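TRNA (Adenine(22)-N(1))-methyltransferase (Mycoplasma capricolum subsp. capricolum, PDB 6QE6) probably methylates N1 of adenine 22 in tRNA, using S-adenosyl-L-methionine as methyl donor and leaving S-adenosyl-L-homocysteine as product. Local coordinates at residues Lys198-Glu207 against Ile237-Arg245. Numbering follows the deposited sequence.
Sequences KNSLYISYLE and IRKYIDVIR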
loop_
_atom_site.group_PDB
_atom_site.type_symbol
_atom_site.label_atom_id
_atom_site.label_comp_id
_atom_site.label_asym_id
_atom_site.label_seq_id
_atom_site.Cartn_x
_atom_site.Cartn_y
_atom_site.Cartn_z
ATOM N N LYS A 198 11.652 8.005 15.572
ATOM C CA LYS A 198 12.327 9.272 15.287
ATOM C C LYS A 198 11.894 9.881 13.960
ATOM O O LYS A 198 12.649 10.647 13.357
ATOM C CB LYS A 198 13.857 9.122 15.298
ATOM C CG LYS A 198 14.427 8.321 16.471
ATOM C CD LYS A 198 14.142 9.003 17.813
ATOM C CE LYS A 198 15.111 8.545 18.906
ATOM N NZ LYS A 198 14.520 8.697 20.265
ATOM N N ASN A 199 10.689 9.562 13.485
ATOM C CA ASN A 199 10.240 10.014 12.165
ATOM C C ASN A 199 9.496 11.338 12.318
ATOM O O ASN A 199 8.298 11.360 12.622
ATOM C CB ASN A 199 9.371 8.950 11.505
ATOM C CG ASN A 199 9.027 9.279 10.070
ATOM O OD1 ASN A 199 8.633 10.404 9.756
ATOM N ND2 ASN A 199 9.146 8.289 9.187
ATOM N N SER A 200 10.199 12.451 12.073
ATOM C CA SER A 200 9.601 13.767 12.301
ATOM C C SER A 200 8.459 14.062 11.335
ATOM O O SER A 200 7.514 14.770 11.699
ATOM C CB SER A 200 10.667 14.866 12.214
ATOM O OG SER A 200 11.666 14.547 11.253
ATOM N N LEU A 201 8.510 13.540 10.111
ATOM C CA LEU A 201 7.387 13.743 9.197
ATOM C C LEU A 201 6.108 13.128 9.766
ATOM O O LEU A 201 5.074 13.803 9.880
ATOM C CB LEU A 201 7.714 13.164 7.814
ATOM C CG LEU A 201 6.652 13.331 6.714
ATOM C CD1 LEU A 201 6.458 14.803 6.336
ATOM C CD2 LEU A 201 6.984 12.513 5.471
ATOM N N TYR A 202 6.176 11.852 10.170
ATOM C CA TYR A 202 4.989 11.143 10.651
ATOM C C TYR A 202 4.524 11.681 12.001
ATOM O O TYR A 202 3.316 11.782 12.259
ATOM C CB TYR A 202 5.282 9.636 10.737
ATOM C CG TYR A 202 4.089 8.759 10.999
ATOM C CD1 TYR A 202 2.888 8.975 10.347
ATOM C CD2 TYR A 202 4.164 7.693 11.896
ATOM C CE1 TYR A 202 1.785 8.171 10.590
ATOM C CE2 TYR A 202 3.060 6.871 12.142
ATOM C CZ TYR A 202 1.874 7.120 11.486
ATOM O OH TYR A 202 0.772 6.325 11.717
ATOM N N ILE A 203 5.462 12.010 12.887
ATOM C CA ILE A 203 5.065 12.596 14.161
ATOM C C ILE A 203 4.347 13.917 13.924
ATOM O O ILE A 203 3.307 14.196 14.534
ATOM C CB ILE A 203 6.287 12.754 15.086
ATOM C CG1 ILE A 203 6.809 11.373 15.495
ATOM C CG2 ILE A 203 5.916 13.551 16.314
ATOM C CD1 ILE A 203 8.171 11.408 16.152
ATOM N N SER A 204 4.866 14.727 13.001
ATOM C CA SER A 204 4.225 15.996 12.672
ATOM C C SER A 204 2.791 15.777 12.201
ATOM O O SER A 204 1.857 16.444 12.669
ATOM C CB SER A 204 5.045 16.711 11.610
ATOM O OG SER A 204 4.452 17.947 11.336
ATOM N N TYR A 205 2.601 14.810 11.297
ATOM C CA TYR A 205 1.266 14.462 10.827
ATOM C C TYR A 205 0.348 14.056 11.984
ATOM O O TYR A 205 -0.834 14.424 12.008
ATOM C CB TYR A 205 1.374 13.339 9.796
ATOM C CG TYR A 205 0.040 12.820 9.320
ATOM C CD1 TYR A 205 -0.598 13.401 8.222
ATOM C CD2 TYR A 205 -0.582 11.757 9.959
ATOM C CE1 TYR A 205 -1.815 12.939 7.778
ATOM C CE2 TYR A 205 -1.801 11.292 9.528
ATOM C CZ TYR A 205 -2.410 11.883 8.433
ATOM O OH TYR A 205 -3.629 11.418 7.995
ATOM N N LEU A 206 0.877 13.291 12.953
ATOM C CA LEU A 206 0.042 12.780 14.041
ATOM C C LEU A 206 -0.328 13.887 15.021
ATOM O O LEU A 206 -1.440 13.893 15.562
ATOM C CB LEU A 206 0.754 11.636 14.768
ATOM C CG LEU A 206 0.866 10.341 13.984
ATOM C CD1 LEU A 206 1.687 9.313 14.746
ATOM C CD2 LEU A 206 -0.538 9.827 13.691
ATOM N N GLU A 207 0.594 14.821 15.282
ATOM C CA GLU A 207 0.230 15.985 16.077
ATOM C C GLU A 207 -0.843 16.804 15.367
ATOM O O GLU A 207 -1.776 17.297 16.008
ATOM C CB GLU A 207 1.474 16.829 16.390
ATOM C CG GLU A 207 2.653 15.984 16.843
ATOM C CD GLU A 207 3.218 16.335 18.223
ATOM O OE1 GLU A 207 2.430 16.481 19.192
ATOM O OE2 GLU A 207 4.468 16.422 18.350
ATOM N N ILE A 237 -2.988 8.316 20.121
ATOM C CA ILE A 237 -1.971 8.965 19.294
ATOM C C ILE A 237 -0.846 9.496 20.167
ATOM O O ILE A 237 0.344 9.324 19.862
ATOM C CB ILE A 237 -2.589 10.101 18.452
ATOM C CG1 ILE A 237 -3.665 9.581 17.498
ATOM C CG2 ILE A 237 -1.509 10.832 17.678
ATOM C CD1 ILE A 237 -4.294 10.673 16.659
ATOM N N ARG A 238 -1.211 10.183 21.251
ATOM C CA ARG A 238 -0.211 10.771 22.128
ATOM C C ARG A 238 0.679 9.696 22.730
ATOM O O ARG A 238 1.892 9.884 22.864
ATOM C CB ARG A 238 -0.902 11.582 23.226
ATOM C CG ARG A 238 0.046 12.059 24.306
ATOM C CD ARG A 238 1.092 12.957 23.702
ATOM N NE ARG A 238 0.459 14.113 23.073
ATOM C CZ ARG A 238 0.992 14.797 22.063
ATOM N NH1 ARG A 238 2.168 14.434 21.550
ATOM N NH2 ARG A 238 0.344 15.843 21.559
ATOM N N LYS A 239 0.096 8.559 23.109
ATOM C CA LYS A 239 0.919 7.453 23.578
ATOM C C LYS A 239 1.877 7.003 22.486
ATOM O O LYS A 239 3.091 6.902 22.711
ATOM C CB LYS A 239 0.036 6.293 24.065
ATOM C CG LYS A 239 -0.650 6.591 25.391
ATOM C CD LYS A 239 -1.395 5.396 25.977
ATOM C CE LYS A 239 -2.654 5.840 26.744
ATOM N NZ LYS A 239 -3.631 4.731 26.985
ATOM N N TYR A 240 1.352 6.763 21.278
ATOM C CA TYR A 240 2.209 6.272 20.204
ATOM C C TYR A 240 3.287 7.291 19.857
ATOM O O TYR A 240 4.454 6.926 19.668
ATOM C CB TYR A 240 1.386 5.911 18.966
ATOM C CG TYR A 240 2.233 5.389 17.824
ATOM C CD1 TYR A 240 2.557 4.041 17.729
ATOM C CD2 TYR A 240 2.727 6.256 16.840
ATOM C CE1 TYR A 240 3.339 3.551 16.670
ATOM C CE2 TYR A 240 3.517 5.786 15.775
ATOM C CZ TYR A 240 3.815 4.430 15.699
ATOM O OH TYR A 240 4.588 3.964 14.664
ATOM N N ILE A 241 2.922 8.575 19.779
ATOM C CA ILE A 241 3.935 9.604 19.573
ATOM C C ILE A 241 5.039 9.465 20.612
ATOM O O ILE A 241 6.231 9.488 20.286
ATOM C CB ILE A 241 3.309 11.010 19.608
ATOM C CG1 ILE A 241 2.399 11.234 18.399
ATOM C CG2 ILE A 241 4.409 12.072 19.592
ATOM C CD1 ILE A 241 1.818 12.633 18.320
ATOM N N ASP A 242 4.657 9.279 21.881
ATOM C CA ASP A 242 5.662 9.239 22.943
ATOM C C ASP A 242 6.625 8.072 22.767
ATOM O O ASP A 242 7.810 8.182 23.112
ATOM C CB ASP A 242 4.986 9.171 24.312
ATOM C CG ASP A 242 4.362 10.506 24.732
ATOM O OD1 ASP A 242 3.608 10.500 25.730
ATOM O OD2 ASP A 242 4.608 11.559 24.075
ATOM N N VAL A 243 6.151 6.968 22.196
ATOM C CA VAL A 243 7.003 5.797 22.030
ATOM C C VAL A 243 8.024 5.996 20.904
ATOM O O VAL A 243 9.182 5.578 21.022
ATOM C CB VAL A 243 6.122 4.566 21.788
ATOM C CG1 VAL A 243 6.978 3.405 21.418
ATOM C CG2 VAL A 243 5.295 4.281 23.026
ATOM N N ILE A 244 7.625 6.620 19.789
ATOM C CA ILE A 244 8.537 6.744 18.649
ATOM C C ILE A 244 9.325 8.042 18.657
ATOM O O ILE A 244 10.225 8.203 17.817
ATOM C CB ILE A 244 7.806 6.596 17.290
ATOM C CG1 ILE A 244 6.707 7.642 17.117
ATOM C CG2 ILE A 244 7.208 5.190 17.125
ATOM C CD1 ILE A 244 6.324 7.843 15.672
ATOM N N ARG A 245 9.029 8.958 19.581
ATOM C CA ARG A 245 9.546 10.336 19.621
ATOM C C ARG A 245 11.068 10.460 19.581
ATOM O O ARG A 245 11.772 9.885 20.409
ATOM C CB ARG A 245 9.013 11.027 20.884
ATOM C CG ARG A 245 9.329 12.505 20.986
ATOM C CD ARG A 245 8.131 13.333 21.473
ATOM N NE ARG A 245 8.315 14.756 21.166
ATOM C CZ ARG A 245 7.973 15.340 20.014
ATOM N NH1 ARG A 245 8.187 16.638 19.830
ATOM N NH2 ARG A 245 7.413 14.636 19.041
#
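An antiparallel helical hairpin follows the methyltransferase sheet in this chain, and its base is closed where Ile203 and Leu206 of helix 200-217 meet Tyr240, Ile241 and Ile244 of helix 225-244. The N-to-C directions of the short helical segments differ by 161° and their axes come within 10.3 Å, consistent with the left-handed antiparallel coiled coil of TrmK enzymes; the contact lies away from the cofactor pocket. Ile203 and Ile244 lie alongside each other, pointing opposite ways, with Ile203 CG1 3.6 Å from Ile244 CD1. Leu206 works by two parts: CB packs on Ile237 CG2 and Ile241 CD1, while Leu206 CD1 lies 3.8 Å from Tyr240 CD2 and also covers one face of the Tyr202 ring. Tyr202 CE2 touches Tyr240 CE2, the two side chains set roughly perpendicular and their hydroxyls hydrogen-bonded to Phe190 O and Gly191 O. Along the outer border, Arg238 grips Glu207 OE1 with both NH1 (3.1 Å) and NH2 (3.2 Å), the oxygen lying in the guanidinium plane; two turns in the Arg238 chain, chi2 and chi3 both near 60°, fold it back to this carboxylate. Arg245 NH2 stands 3.5 Å from Glu207 OE2, a purely electrostatic link since the oxygen is well out of plane. Lys198, just before helix 200-217, holds the chain's C-terminal end by two bonds: Lys198 N donates nearly straight (165°) to Ile244 O at 2.7 Å, and Lys198 NZ, tilted from the carbonyl plane, reaches Arg245 O at 3.0 Å.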